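Putative cytochrome P450 hydroxylase (Chondromyces apiculatus DSM 436, PDB 6GMF) is a heme-containing cytochrome P450 that probably acts as a monooxygenase, using molecular oxygen to oxidise terpene substrates. Local coordinates at residues 74-79 with 220-225; 144-149 with 203-208; 157-162 with 179-184; 184-189 with 226-231. All coordinates share one frame; numbering follows the deposited sequence.

Interaction 1 (74-79 with 220-225); sequences SMPPSI and AGEVLS. With HEM (protoporphyrin IX containing Fe), chain B.
Pro76 and Met75 press onto Gly221 at the start of helix 220-251, and van der Waals contact accounts for most of the meeting. The proline ring lies against the helix backbone, with Pro76 CG 3.3 Å from Gly221 C. Glycine suits this place because it has no side chain to hold the ring off. Met75 reaches the neighbouring part of the helix by bending twice along its flexible chain, at chi2 and chi3. Met75 SD comes to rest 3.5 Å from Gly221 O. The Met75 and Leu224 side chains cross at about a right angle, Met75 CE touching Leu224 CD1 at 3.8 Å. Tyr186, from helix 177-198, packs on both.

The polar contacts gather at Ser225. With OG anti to the backbone N (chi1 167°), its hydroxyl faces the carbonyls of two consecutive prolines. Ser225 OG lies 3.2 Å from both Pro76 O and Pro77 O, each a weak bond at best, the one proton being able to go to either. Water 1 accepts from Ile79 N at 2.9 Å and has a weak link to Ser225 OG. Ser78 turns its hydroxyl to Thr229, a turn further along the helix, and Ile79 sets its CD1 3.8 Å from O1D of a heme propionate.

One hydroxyl proton cannot serve both proline carbonyls fully, so the polar link is soft and most of the contact rests on the close fit of Pro76 and Met75 against the helix.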
# COMPACT_ATOMS: atom_id res chain seq x y z
N SER A 74 -7.39 -23.60 7.53
CA SER A 74 -8.33 -23.89 6.42
C SER A 74 -8.42 -22.70 5.45
O SER A 74 -8.98 -22.83 4.34
CB SER A 74 -9.70 -24.25 6.95
OG SER A 74 -10.43 -23.09 7.34
N MET A 75 -7.89 -21.55 5.88
CA MET A 75 -7.77 -20.35 5.06
C MET A 75 -6.54 -20.51 4.18
O MET A 75 -5.44 -20.73 4.69
CB MET A 75 -7.57 -19.11 5.92
CG MET A 75 -8.75 -18.16 5.98
SD MET A 75 -9.68 -17.97 4.43
CE MET A 75 -11.09 -18.97 4.89
N PRO A 76 -6.68 -20.46 2.84
CA PRO A 76 -5.52 -20.48 1.96
C PRO A 76 -4.75 -19.19 2.16
O PRO A 76 -5.27 -18.20 2.67
CB PRO A 76 -6.09 -20.56 0.54
CG PRO A 76 -7.54 -20.15 0.66
CD PRO A 76 -7.94 -20.43 2.09
N PRO A 77 -3.45 -19.16 1.77
CA PRO A 77 -2.64 -17.96 1.93
C PRO A 77 -3.12 -16.84 1.01
O PRO A 77 -3.82 -17.08 0.07
CB PRO A 77 -1.23 -18.44 1.52
CG PRO A 77 -1.54 -19.52 0.50
CD PRO A 77 -2.74 -20.24 1.08
N SER A 78 -2.70 -15.61 1.33
CA SER A 78 -2.84 -14.48 0.45
C SER A 78 -2.21 -14.80 -0.91
O SER A 78 -1.12 -15.39 -0.96
CB SER A 78 -2.18 -13.31 1.11
OG SER A 78 -2.21 -12.17 0.25
N ILE A 79 -2.84 -14.33 -1.97
CA ILE A 79 -2.29 -14.32 -3.29
C ILE A 79 -0.83 -13.81 -3.29
O ILE A 79 -0.04 -14.32 -4.07
CB ILE A 79 -3.19 -13.56 -4.28
CG1 ILE A 79 -2.75 -13.77 -5.73
CG2 ILE A 79 -3.28 -12.10 -3.91
CD1 ILE A 79 -3.55 -12.98 -6.71
N ALA A 220 -14.26 -21.37 -1.80
CA ALA A 220 -14.76 -20.42 -0.78
C ALA A 220 -13.60 -19.81 0.04
O ALA A 220 -13.58 -18.60 0.31
CB ALA A 220 -15.80 -21.05 0.12
N GLY A 221 -12.65 -20.63 0.48
CA GLY A 221 -11.47 -20.15 1.18
C GLY A 221 -10.71 -19.11 0.37
O GLY A 221 -10.22 -18.12 0.93
N GLU A 222 -10.58 -19.34 -0.93
CA GLU A 222 -9.86 -18.42 -1.79
C GLU A 222 -10.61 -17.09 -1.92
O GLU A 222 -9.96 -16.05 -1.90
CB GLU A 222 -9.58 -19.00 -3.18
CG GLU A 222 -8.50 -20.04 -3.15
CD GLU A 222 -8.36 -20.78 -4.46
OE1 GLU A 222 -9.39 -20.97 -5.16
OE2 GLU A 222 -7.21 -21.16 -4.79
N VAL A 223 -11.94 -17.10 -2.03
CA VAL A 223 -12.74 -15.87 -2.06
C VAL A 223 -12.49 -15.07 -0.77
O VAL A 223 -12.23 -13.85 -0.83
CB VAL A 223 -14.25 -16.14 -2.23
CG1 VAL A 223 -15.08 -14.87 -2.08
CG2 VAL A 223 -14.53 -16.78 -3.57
N LEU A 224 -12.60 -15.75 0.38
CA LEU A 224 -12.48 -15.10 1.70
C LEU A 224 -11.05 -14.58 1.86
O LEU A 224 -10.86 -13.47 2.37
CB LEU A 224 -12.81 -16.09 2.82
CG LEU A 224 -14.26 -16.59 2.79
CD1 LEU A 224 -14.46 -17.63 3.88
CD2 LEU A 224 -15.24 -15.43 2.93
N SER A 225 -10.06 -15.40 1.48
CA SER A 225 -8.67 -14.98 1.62
C SER A 225 -8.39 -13.73 0.77
O SER A 225 -7.67 -12.83 1.26
CB SER A 225 -7.73 -16.10 1.32
OG SER A 225 -6.41 -15.58 1.17
CHA HEM B . 0.60 -6.12 -4.43
CHB HEM B . 2.01 -1.76 -3.32
CHC HEM B . -2.63 -0.48 -2.82
CHD HEM B . -4.01 -4.95 -3.55
C1A HEM B . 1.39 -5.02 -4.21
C2A HEM B . 2.80 -5.04 -4.43
C3A HEM B . 3.20 -3.79 -4.08
C4A HEM B . 2.05 -3.06 -3.71
CMA HEM B . 4.60 -3.24 -4.02
CAA HEM B . 3.67 -6.17 -4.91
CBA HEM B . 4.05 -7.18 -3.79
CGA HEM B . 5.04 -8.23 -4.24
O1A HEM B . 5.58 -8.15 -5.37
O2A HEM B . 5.36 -9.07 -3.34
C1B HEM B . 0.86 -0.99 -3.06
C2B HEM B . 0.84 0.42 -2.76
C3B HEM B . -0.45 0.80 -2.60
C4B HEM B . -1.25 -0.40 -2.84
CMB HEM B . 2.08 1.21 -2.65
CAB HEM B . -1.06 2.16 -2.34
CBB HEM B . -0.39 3.23 -2.62
C1C HEM B . -3.45 -1.54 -3.02
C2C HEM B . -4.88 -1.49 -2.93
C3C HEM B . -5.24 -2.81 -3.15
C4C HEM B . -4.08 -3.60 -3.30
CMC HEM B . -5.74 -0.26 -2.83
CAC HEM B . -6.58 -3.41 -3.22
CBC HEM B . -7.69 -2.82 -2.86
C1D HEM B . -2.85 -5.63 -3.81
C2D HEM B . -2.82 -7.10 -4.07
C3D HEM B . -1.54 -7.42 -4.33
C4D HEM B . -0.78 -6.16 -4.23
CMD HEM B . -4.09 -7.94 -4.04
CAD HEM B . -1.01 -8.79 -4.65
CBD HEM B . -0.86 -9.12 -6.14
CGD HEM B . -0.22 -10.47 -6.39
O1D HEM B . -0.40 -10.97 -7.52
O2D HEM B . 0.48 -11.01 -5.50
NA HEM B . 0.93 -3.78 -3.77
NB HEM B . -0.40 -1.40 -3.10
NC HEM B . -2.97 -2.82 -3.20
ND HEM B . -1.56 -5.14 -3.86
FE HEM B . -1.00 -3.29 -3.60
O HOH W 1 -5.63 -13.60 -1.59
O HOH W 2 -0.67 -3.83 -1.45

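Interaction 2 (144-149 with 203-208); sequences EMLGVA and DLISQL
Leu204 N donates to Met145 O at 2.8 Å, a nearly straight bond (163° at the hydrogen) that joins the beginning of one helix to the end of another. Apolar side chains close round it. Met145 turns its flexible thioether at chi3 so that Met145 CE meets Leu204 CD2 at 3.3 Å, tighter than usual van der Waals contact. Leu204 has chi1 of -129°, away from any staggered position; this may reflect some crowding, though the short distance is doubtful evidence. Leu146 leads off from the contact at CB, but its branch returns: Leu146 CD2 touches Leu204 CB at 4.0 Å and comes almost as near, 4.1 Å, to Ile205 CD1. Gly147, bare of a side chain, lets Asp203 CB approach its CA to 3.8 Å.

The next shell holds the two helix ends in shape. Gly147 has the positive phi of a Schellman motif, which ends helix 136-145 near the Met145 carbonyl. Asp203 is the N-cap of helix 204-210: its OD2 accepts from Ser206 N at 2.9 Å, and OD1 from Ser206 OG at 2.7 Å. Arg196 makes a salt bridge to the same carboxylate. Further out, Phe189 and Leu231 pack on Leu146, and Leu230 on Leu204.

A last-turn carbonyl thus satisfies a first-turn N-H that its own helix cannot serve. The partly negative C-terminal end of one helix meets the partly positive N-terminal end of the next, a pairing that is probably favourable in this buried setting.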
# COMPACT_ATOMS: atom_id res chain seq x y z
N GLU A 144 -17.44 -0.73 0.85
CA GLU A 144 -18.55 -0.61 -0.11
C GLU A 144 -18.33 -1.60 -1.25
O GLU A 144 -19.30 -2.26 -1.70
CB GLU A 144 -18.68 0.83 -0.60
CG GLU A 144 -19.27 1.66 0.52
CD GLU A 144 -19.70 3.06 0.19
OE1 GLU A 144 -19.78 3.41 -1.04
OE2 GLU A 144 -19.93 3.80 1.19
N MET A 145 -17.09 -1.74 -1.72
CA MET A 145 -16.80 -2.67 -2.81
C MET A 145 -17.11 -4.11 -2.41
O MET A 145 -17.63 -4.90 -3.21
CB MET A 145 -15.34 -2.58 -3.25
CG MET A 145 -15.08 -1.36 -4.05
SD MET A 145 -13.37 -1.38 -4.64
CE MET A 145 -13.26 -2.98 -5.43
N LEU A 146 -16.83 -4.44 -1.16
CA LEU A 146 -17.13 -5.77 -0.64
C LEU A 146 -18.59 -5.99 -0.20
O LEU A 146 -18.93 -7.07 0.28
CB LEU A 146 -16.20 -6.03 0.54
CG LEU A 146 -14.75 -6.29 0.18
CD1 LEU A 146 -13.89 -6.23 1.42
CD2 LEU A 146 -14.59 -7.63 -0.53
N GLY A 147 -19.45 -4.99 -0.31
CA GLY A 147 -20.83 -5.18 0.00
C GLY A 147 -21.11 -5.31 1.49
O GLY A 147 -22.07 -5.98 1.88
N VAL A 148 -20.31 -4.65 2.34
CA VAL A 148 -20.53 -4.72 3.81
C VAL A 148 -21.86 -4.04 4.15
O VAL A 148 -22.13 -2.98 3.67
CB VAL A 148 -19.36 -4.06 4.56
CG1 VAL A 148 -19.64 -3.96 6.05
CG2 VAL A 148 -18.05 -4.79 4.35
N ALA A 149 -22.67 -4.69 4.98
CA ALA A 149 -24.00 -4.19 5.40
C ALA A 149 -23.79 -2.95 6.25
O ALA A 149 -22.79 -2.82 6.96
CB ALA A 149 -24.74 -5.26 6.16
N ASP A 203 -21.53 -6.55 -5.81
CA ASP A 203 -20.37 -6.40 -4.93
C ASP A 203 -19.29 -7.42 -5.31
O ASP A 203 -19.50 -8.42 -6.06
CB ASP A 203 -20.76 -6.69 -3.48
CG ASP A 203 -21.20 -8.14 -3.33
OD1 ASP A 203 -22.36 -8.43 -3.69
OD2 ASP A 203 -20.39 -8.97 -2.92
N LEU A 204 -18.11 -7.22 -4.73
CA LEU A 204 -16.94 -8.01 -5.04
C LEU A 204 -17.10 -9.47 -4.59
O LEU A 204 -16.56 -10.40 -5.25
CB LEU A 204 -15.76 -7.38 -4.31
CG LEU A 204 -14.50 -7.07 -5.08
CD1 LEU A 204 -14.74 -6.57 -6.49
CD2 LEU A 204 -13.68 -6.09 -4.26
N ILE A 205 -17.80 -9.71 -3.49
CA ILE A 205 -17.97 -11.12 -3.06
C ILE A 205 -18.78 -11.87 -4.12
O ILE A 205 -18.40 -12.98 -4.50
CB ILE A 205 -18.60 -11.27 -1.67
CG1 ILE A 205 -17.77 -10.57 -0.60
CG2 ILE A 205 -18.80 -12.77 -1.37
CD1 ILE A 205 -16.43 -11.24 -0.29
N SER A 206 -19.85 -11.25 -4.59
CA SER A 206 -20.71 -11.83 -5.65
C SER A 206 -19.88 -12.10 -6.90
O SER A 206 -20.00 -13.18 -7.50
CB SER A 206 -21.86 -10.96 -5.98
OG SER A 206 -22.73 -10.81 -4.88
N GLN A 207 -19.06 -11.12 -7.28
CA GLN A 207 -18.30 -11.22 -8.50
C GLN A 207 -17.20 -12.27 -8.37
O GLN A 207 -16.88 -12.93 -9.35
CB GLN A 207 -17.75 -9.87 -8.93
CG GLN A 207 -18.80 -8.82 -9.24
N LEU A 208 -16.56 -12.41 -7.20
CA LEU A 208 -15.57 -13.42 -6.98
C LEU A 208 -16.19 -14.82 -7.08
O LEU A 208 -15.61 -15.70 -7.66
CB LEU A 208 -14.87 -13.21 -5.63
CG LEU A 208 -13.87 -12.04 -5.59
CD1 LEU A 208 -13.65 -11.60 -4.16
CD2 LEU A 208 -12.54 -12.37 -6.27

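Interaction 3 (157-162 with 179-184); sequences KRWSDD and ERSTQE
Glu184 OE2 is gripped from three directions. Arg158 NH2 reaches Glu184 OE2 at 2.9 Å as a salt bridge; the oxygen lies in the guanidinium plane, but the N-H meets it from above the carboxylate plane. Trp159 NE1 comes in to Glu184 OE2 at 3.0 Å, edge-on in the indole plane, and uses the anti lone pair. Water 3 donates to Glu184 OE2 at 2.8 Å. Glutamate suits the place because its extended chain carries the carboxylate out to all three donors.

Arg158 gets there by running straight and then turning at chi3 (68°), which swings the guanidinium round to the acid. The other oxygen, Glu184 OE1, takes a salt bridge from Arg180 NH1 at 2.9 Å. The two guanidinium planes are only 7° apart, and Arg158 NE and Arg180 NH1 come within 4.1 Å, an approach that the carboxylate they share probably offsets. Water 3 sits over the Arg180 guanidinium and also joins Arg158 NE to Ser181 OG.

Ser181 is small enough to let the helices meet. Ser181 OG donates to Asp162 OD2 at 2.5 Å, a length short enough to be taken with caution, and lies at the edge of the Trp159 ring. One hydrogen bond, from NE1, fixes the indole's rotation, and helix backbone, Ser181 O and Glu184 C, covers one face.

The axes of segments 157-162 and 179-184 approach to 9.1 Å, crossing at -132°. Helices 153-163 and 177-198 correspond to the F and G helices of the cytochrome P450 fold, the pair that covers the substrate side of the heme.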
# COMPACT_ATOMS: atom_id res chain seq x y z
N LYS A 157 -14.57 -1.42 10.31
CA LYS A 157 -13.56 -0.45 10.73
C LYS A 157 -12.64 -1.04 11.81
O LYS A 157 -11.45 -0.88 11.71
CB LYS A 157 -14.19 0.86 11.22
CG LYS A 157 -13.20 1.85 11.83
CD LYS A 157 -13.85 3.15 12.23
CE LYS A 157 -13.02 4.16 13.01
NZ LYS A 157 -12.06 3.54 13.97
N ARG A 158 -13.23 -1.71 12.80
CA ARG A 158 -12.42 -2.26 13.86
C ARG A 158 -11.47 -3.32 13.30
O ARG A 158 -10.32 -3.34 13.64
CB ARG A 158 -13.31 -2.83 14.96
CG ARG A 158 -12.53 -3.41 16.13
CD ARG A 158 -13.43 -3.92 17.24
NE ARG A 158 -14.23 -5.09 16.94
CZ ARG A 158 -15.51 -5.10 16.54
NH1 ARG A 158 -16.24 -3.98 16.46
NH2 ARG A 158 -16.05 -6.23 16.13
N TRP A 159 -11.98 -4.21 12.45
CA TRP A 159 -11.16 -5.23 11.84
C TRP A 159 -10.01 -4.58 11.05
O TRP A 159 -8.86 -4.95 11.22
CB TRP A 159 -11.97 -6.16 10.93
CG TRP A 159 -13.16 -6.77 11.59
CD1 TRP A 159 -13.27 -7.13 12.91
CD2 TRP A 159 -14.37 -7.21 10.96
NE1 TRP A 159 -14.50 -7.70 13.14
CE2 TRP A 159 -15.20 -7.73 11.96
CE3 TRP A 159 -14.87 -7.12 9.66
CZ2 TRP A 159 -16.47 -8.22 11.69
CZ3 TRP A 159 -16.14 -7.55 9.40
CH2 TRP A 159 -16.93 -8.09 10.40
N SER A 160 -10.35 -3.56 10.25
CA SER A 160 -9.38 -2.81 9.45
C SER A 160 -8.32 -2.20 10.37
O SER A 160 -7.12 -2.31 10.09
CB SER A 160 -10.08 -1.73 8.63
OG SER A 160 -10.91 -2.30 7.64
N ASP A 161 -8.76 -1.53 11.44
CA ASP A 161 -7.83 -0.88 12.36
C ASP A 161 -6.88 -1.92 12.97
O ASP A 161 -5.68 -1.68 13.12
CB ASP A 161 -8.55 -0.13 13.48
CG ASP A 161 -9.33 1.11 13.05
OD1 ASP A 161 -9.05 1.65 11.95
OD2 ASP A 161 -10.21 1.52 13.84
N ASP A 162 -7.40 -3.09 13.32
CA ASP A 162 -6.62 -4.12 13.98
C ASP A 162 -5.63 -4.79 13.02
O ASP A 162 -4.64 -5.37 13.44
CB ASP A 162 -7.52 -5.18 14.61
CG ASP A 162 -8.23 -4.73 15.88
OD1 ASP A 162 -7.87 -3.66 16.43
OD2 ASP A 162 -9.14 -5.45 16.28
N GLU A 179 -6.38 -11.72 16.54
CA GLU A 179 -7.01 -12.99 16.30
C GLU A 179 -8.54 -12.85 16.26
O GLU A 179 -9.19 -13.45 15.42
CB GLU A 179 -6.66 -14.01 17.38
CG GLU A 179 -5.21 -14.39 17.39
CD GLU A 179 -4.92 -15.63 18.22
OE1 GLU A 179 -5.84 -16.09 18.94
OE2 GLU A 179 -3.77 -16.14 18.12
N ARG A 180 -9.11 -12.10 17.21
CA ARG A 180 -10.57 -11.96 17.27
C ARG A 180 -11.08 -11.26 16.01
O ARG A 180 -12.05 -11.68 15.39
CB ARG A 180 -11.01 -11.14 18.49
CG ARG A 180 -12.52 -10.99 18.62
CD ARG A 180 -12.96 -10.55 20.00
NE ARG A 180 -12.56 -9.20 20.34
CZ ARG A 180 -13.31 -8.11 20.16
NH1 ARG A 180 -14.51 -8.22 19.59
NH2 ARG A 180 -12.85 -6.95 20.59
N SER A 181 -10.38 -10.21 15.63
CA SER A 181 -10.80 -9.44 14.46
C SER A 181 -10.71 -10.31 13.20
O SER A 181 -11.58 -10.23 12.35
CB SER A 181 -10.02 -8.17 14.32
OG SER A 181 -10.58 -7.16 15.16
N THR A 182 -9.66 -11.15 13.10
CA THR A 182 -9.48 -11.99 11.93
C THR A 182 -10.60 -13.04 11.92
O THR A 182 -11.23 -13.25 10.89
CB THR A 182 -8.08 -12.61 11.87
OG1 THR A 182 -7.09 -11.58 11.81
CG2 THR A 182 -7.90 -13.54 10.69
N GLN A 183 -10.88 -13.68 13.07
CA GLN A 183 -11.97 -14.66 13.18
C GLN A 183 -13.31 -13.99 12.85
O GLN A 183 -14.09 -14.56 12.11
CB GLN A 183 -12.05 -15.34 14.55
CG GLN A 183 -10.93 -16.33 14.80
N GLU A 184 -13.55 -12.78 13.38
CA GLU A 184 -14.85 -12.13 13.12
C GLU A 184 -15.01 -11.76 11.63
O GLU A 184 -16.10 -11.88 11.05
CB GLU A 184 -15.02 -10.89 13.98
CG GLU A 184 -15.17 -11.18 15.46
CD GLU A 184 -15.17 -9.94 16.33
OE1 GLU A 184 -15.48 -10.08 17.54
OE2 GLU A 184 -14.81 -8.88 15.84
O HOH W 3 -12.67 -7.41 16.97

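Interaction 4 (184-189 with 226-231); sequences EFYAYF and FANTLL. With HEM (protoporphyrin IX containing Fe), chain B.
With CG anti to the backbone N at both residues, Phe185 (chi1 178°) and Asn228 (chi1 180°) reach out from their helices toward each other. The ring of Phe185 presents its CZ and CE1 atoms: Phe185 CZ lies 3.5 Å from Asn228 CA and 4.0 Å from Ala227 CB, where a small residue leaves room for it to come close to the helix backbone. Leu231 runs past the ring in the opposite direction, its CD2 meeting Phe185 CE2 at 3.6 Å. Asn228 OD1 stands over one face of the Phe185 ring, 3.8 Å above the plane and toward its rim. On the opposite face Phe189 CD2 sits over the centre, so neighbours from both helices hold the phenyl flat between them.

The axes of segments 184-189 and 226-231 approach to 10.9 Å with a crossing angle of 130°. Their parent helices, 177-198 and 220-251, correspond to the G-helix and I-helix of the P450 fold, the latter being the long helix that runs across the distal face of the heme. Phe226 and Thr229 point away from this contact and, with Leu230, reach the porphyrin, Leu230 CD2 lying 3.7 Å from the vinyl carbon CAC of the heme.

Tyr186 takes a different staggered position, its CG beside the backbone N, and crosses Asn228 at about a right angle. Tyr186 OH comes 3.1 Å from Asn228 CB, a snug contact with the aliphatic part of the residue. The amide oxygen OD1 of Asn228 is buried here and has no polar partner anywhere in the model, probably at some cost in stability.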
# COMPACT_ATOMS: atom_id res chain seq x y z
N GLU A 184 -13.55 -12.78 13.38
CA GLU A 184 -14.85 -12.13 13.12
C GLU A 184 -15.01 -11.76 11.63
O GLU A 184 -16.10 -11.88 11.05
CB GLU A 184 -15.02 -10.89 13.98
CG GLU A 184 -15.17 -11.18 15.46
CD GLU A 184 -15.17 -9.94 16.33
OE1 GLU A 184 -15.48 -10.08 17.54
OE2 GLU A 184 -14.81 -8.88 15.84
N PHE A 185 -13.92 -11.26 11.04
CA PHE A 185 -13.88 -10.93 9.59
C PHE A 185 -14.34 -12.12 8.77
O PHE A 185 -15.21 -12.01 7.92
CB PHE A 185 -12.47 -10.52 9.16
CG PHE A 185 -12.33 -10.21 7.68
CD1 PHE A 185 -12.09 -11.24 6.76
CD2 PHE A 185 -12.51 -8.93 7.18
CE1 PHE A 185 -12.01 -10.99 5.40
CE2 PHE A 185 -12.41 -8.67 5.81
CZ PHE A 185 -12.16 -9.70 4.93
N TYR A 186 -13.75 -13.27 9.05
CA TYR A 186 -14.04 -14.46 8.23
C TYR A 186 -15.42 -15.03 8.57
O TYR A 186 -16.10 -15.50 7.69
CB TYR A 186 -12.97 -15.53 8.36
CG TYR A 186 -11.69 -15.22 7.63
CD1 TYR A 186 -11.73 -14.86 6.29
CD2 TYR A 186 -10.47 -15.23 8.26
CE1 TYR A 186 -10.57 -14.59 5.58
CE2 TYR A 186 -9.30 -14.96 7.57
CZ TYR A 186 -9.35 -14.61 6.23
OH TYR A 186 -8.21 -14.37 5.52
N ALA A 187 -15.88 -14.88 9.81
CA ALA A 187 -17.19 -15.36 10.17
C ALA A 187 -18.23 -14.55 9.40
O ALA A 187 -19.13 -15.07 8.74
CB ALA A 187 -17.36 -15.27 11.68
N TYR A 188 -18.06 -13.23 9.42
CA TYR A 188 -18.97 -12.38 8.74
C TYR A 188 -18.91 -12.63 7.23
O TYR A 188 -19.95 -12.82 6.54
CB TYR A 188 -18.67 -10.91 9.06
CG TYR A 188 -19.53 -9.98 8.23
CD1 TYR A 188 -20.91 -9.99 8.37
CD2 TYR A 188 -18.99 -9.13 7.27
CE1 TYR A 188 -21.73 -9.18 7.61
CE2 TYR A 188 -19.80 -8.30 6.50
CZ TYR A 188 -21.17 -8.34 6.67
OH TYR A 188 -21.99 -7.53 5.92
N PHE A 189 -17.71 -12.62 6.65
CA PHE A 189 -17.70 -12.77 5.18
C PHE A 189 -18.12 -14.18 4.74
O PHE A 189 -18.61 -14.33 3.65
CB PHE A 189 -16.37 -12.28 4.63
CG PHE A 189 -16.36 -10.80 4.44
CD1 PHE A 189 -17.00 -10.24 3.35
CD2 PHE A 189 -15.72 -9.98 5.35
CE1 PHE A 189 -17.04 -8.86 3.20
CE2 PHE A 189 -15.71 -8.61 5.16
CZ PHE A 189 -16.39 -8.05 4.10
N PHE A 226 -8.97 -13.63 -0.43
CA PHE A 226 -8.75 -12.48 -1.29
C PHE A 226 -9.44 -11.23 -0.71
O PHE A 226 -8.85 -10.13 -0.73
CB PHE A 226 -9.12 -12.76 -2.74
CG PHE A 226 -8.79 -11.61 -3.66
CD1 PHE A 226 -7.46 -11.29 -3.97
CD2 PHE A 226 -9.79 -10.83 -4.19
CE1 PHE A 226 -7.17 -10.23 -4.81
CE2 PHE A 226 -9.48 -9.77 -5.03
CZ PHE A 226 -8.18 -9.47 -5.34
N ALA A 227 -10.65 -11.39 -0.16
CA ALA A 227 -11.32 -10.31 0.54
C ALA A 227 -10.43 -9.75 1.65
O ALA A 227 -10.29 -8.54 1.82
CB ALA A 227 -12.65 -10.77 1.06
N ASN A 228 -9.84 -10.65 2.46
CA ASN A 228 -9.02 -10.28 3.56
C ASN A 228 -7.79 -9.55 3.01
O ASN A 228 -7.34 -8.53 3.59
CB ASN A 228 -8.60 -11.52 4.37
CG ASN A 228 -7.73 -11.20 5.56
OD1 ASN A 228 -8.25 -10.87 6.63
ND2 ASN A 228 -6.44 -11.29 5.40
N THR A 229 -7.23 -10.09 1.93
CA THR A 229 -6.02 -9.47 1.30
C THR A 229 -6.32 -8.03 0.91
O THR A 229 -5.44 -7.16 1.04
CB THR A 229 -5.49 -10.30 0.12
OG1 THR A 229 -5.00 -11.51 0.70
CG2 THR A 229 -4.38 -9.62 -0.65
N LEU A 230 -7.51 -7.76 0.39
CA LEU A 230 -7.82 -6.41 -0.08
C LEU A 230 -7.75 -5.40 1.08
O LEU A 230 -7.27 -4.27 0.87
CB LEU A 230 -9.20 -6.37 -0.76
CG LEU A 230 -9.30 -7.15 -2.07
CD1 LEU A 230 -10.74 -7.15 -2.57
CD2 LEU A 230 -8.39 -6.58 -3.16
N LEU A 231 -8.16 -5.81 2.29
CA LEU A 231 -8.06 -4.89 3.43
C LEU A 231 -6.59 -4.66 3.74
O LEU A 231 -6.13 -3.52 3.85
CB LEU A 231 -8.70 -5.44 4.70
CG LEU A 231 -10.17 -5.12 4.90
CD1 LEU A 231 -10.98 -5.75 3.77
CD2 LEU A 231 -10.61 -5.64 6.27
CHA HEM B . 0.60 -6.12 -4.43
CHB HEM B . 2.01 -1.76 -3.32
CHC HEM B . -2.63 -0.48 -2.82
CHD HEM B . -4.01 -4.95 -3.55
C1A HEM B . 1.39 -5.02 -4.21
C2A HEM B . 2.80 -5.04 -4.43
C3A HEM B . 3.20 -3.79 -4.08
C4A HEM B . 2.05 -3.06 -3.71
CMA HEM B . 4.60 -3.24 -4.02
CAA HEM B . 3.67 -6.17 -4.91
CBA HEM B . 4.05 -7.18 -3.79
CGA HEM B . 5.04 -8.23 -4.24
O1A HEM B . 5.58 -8.15 -5.37
O2A HEM B . 5.36 -9.07 -3.34
C1B HEM B . 0.86 -0.99 -3.06
C2B HEM B . 0.84 0.42 -2.76
C3B HEM B . -0.45 0.80 -2.60
C4B HEM B . -1.25 -0.40 -2.84
CMB HEM B . 2.08 1.21 -2.65
CAB HEM B . -1.06 2.16 -2.34
CBB HEM B . -0.39 3.23 -2.62
C1C HEM B . -3.45 -1.54 -3.02
C2C HEM B . -4.88 -1.49 -2.93
C3C HEM B . -5.24 -2.81 -3.15
C4C HEM B . -4.08 -3.60 -3.30
CMC HEM B . -5.74 -0.26 -2.83
CAC HEM B . -6.58 -3.41 -3.22
CBC HEM B . -7.69 -2.82 -2.86
C1D HEM B . -2.85 -5.63 -3.81
C2D HEM B . -2.82 -7.10 -4.07
C3D HEM B . -1.54 -7.42 -4.33
C4D HEM B . -0.78 -6.16 -4.23
CMD HEM B . -4.09 -7.94 -4.04
CAD HEM B . -1.01 -8.79 -4.65
CBD HEM B . -0.86 -9.12 -6.14
CGD HEM B . -0.22 -10.47 -6.39
O1D HEM B . -0.40 -10.97 -7.52
O2D HEM B . 0.48 -11.01 -5.50
NA HEM B . 0.93 -3.78 -3.77
NB HEM B . -0.40 -1.40 -3.10
NC HEM B . -2.97 -2.82 -3.20
ND HEM B . -1.56 -5.14 -3.86
FE HEM B . -1.00 -3.29 -3.60
O HOH W 2 -0.67 -3.83 -1.45

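Read from the N terminus, the chain leaves the loop at 74-79, and interaction 1 closes its long excursion only at 220-225. Within that span, interaction 2 opens at 144-149 and closes at 203-208, and it in turn encloses interaction 3, from 157-162 to 179-184. Interaction 4 starts at Glu184, where interaction 3 ends, and runs to 226-231, so it follows interaction 3 in series but crosses interactions 1 and 2. Interactions 1 and 4 tie the 74-79 loop and helix 177-198 to helix 220-251 beside the heme, interaction 3 adds helix 153-163 to 177-198, and interaction 2 joins helix 136-145 to 204-210.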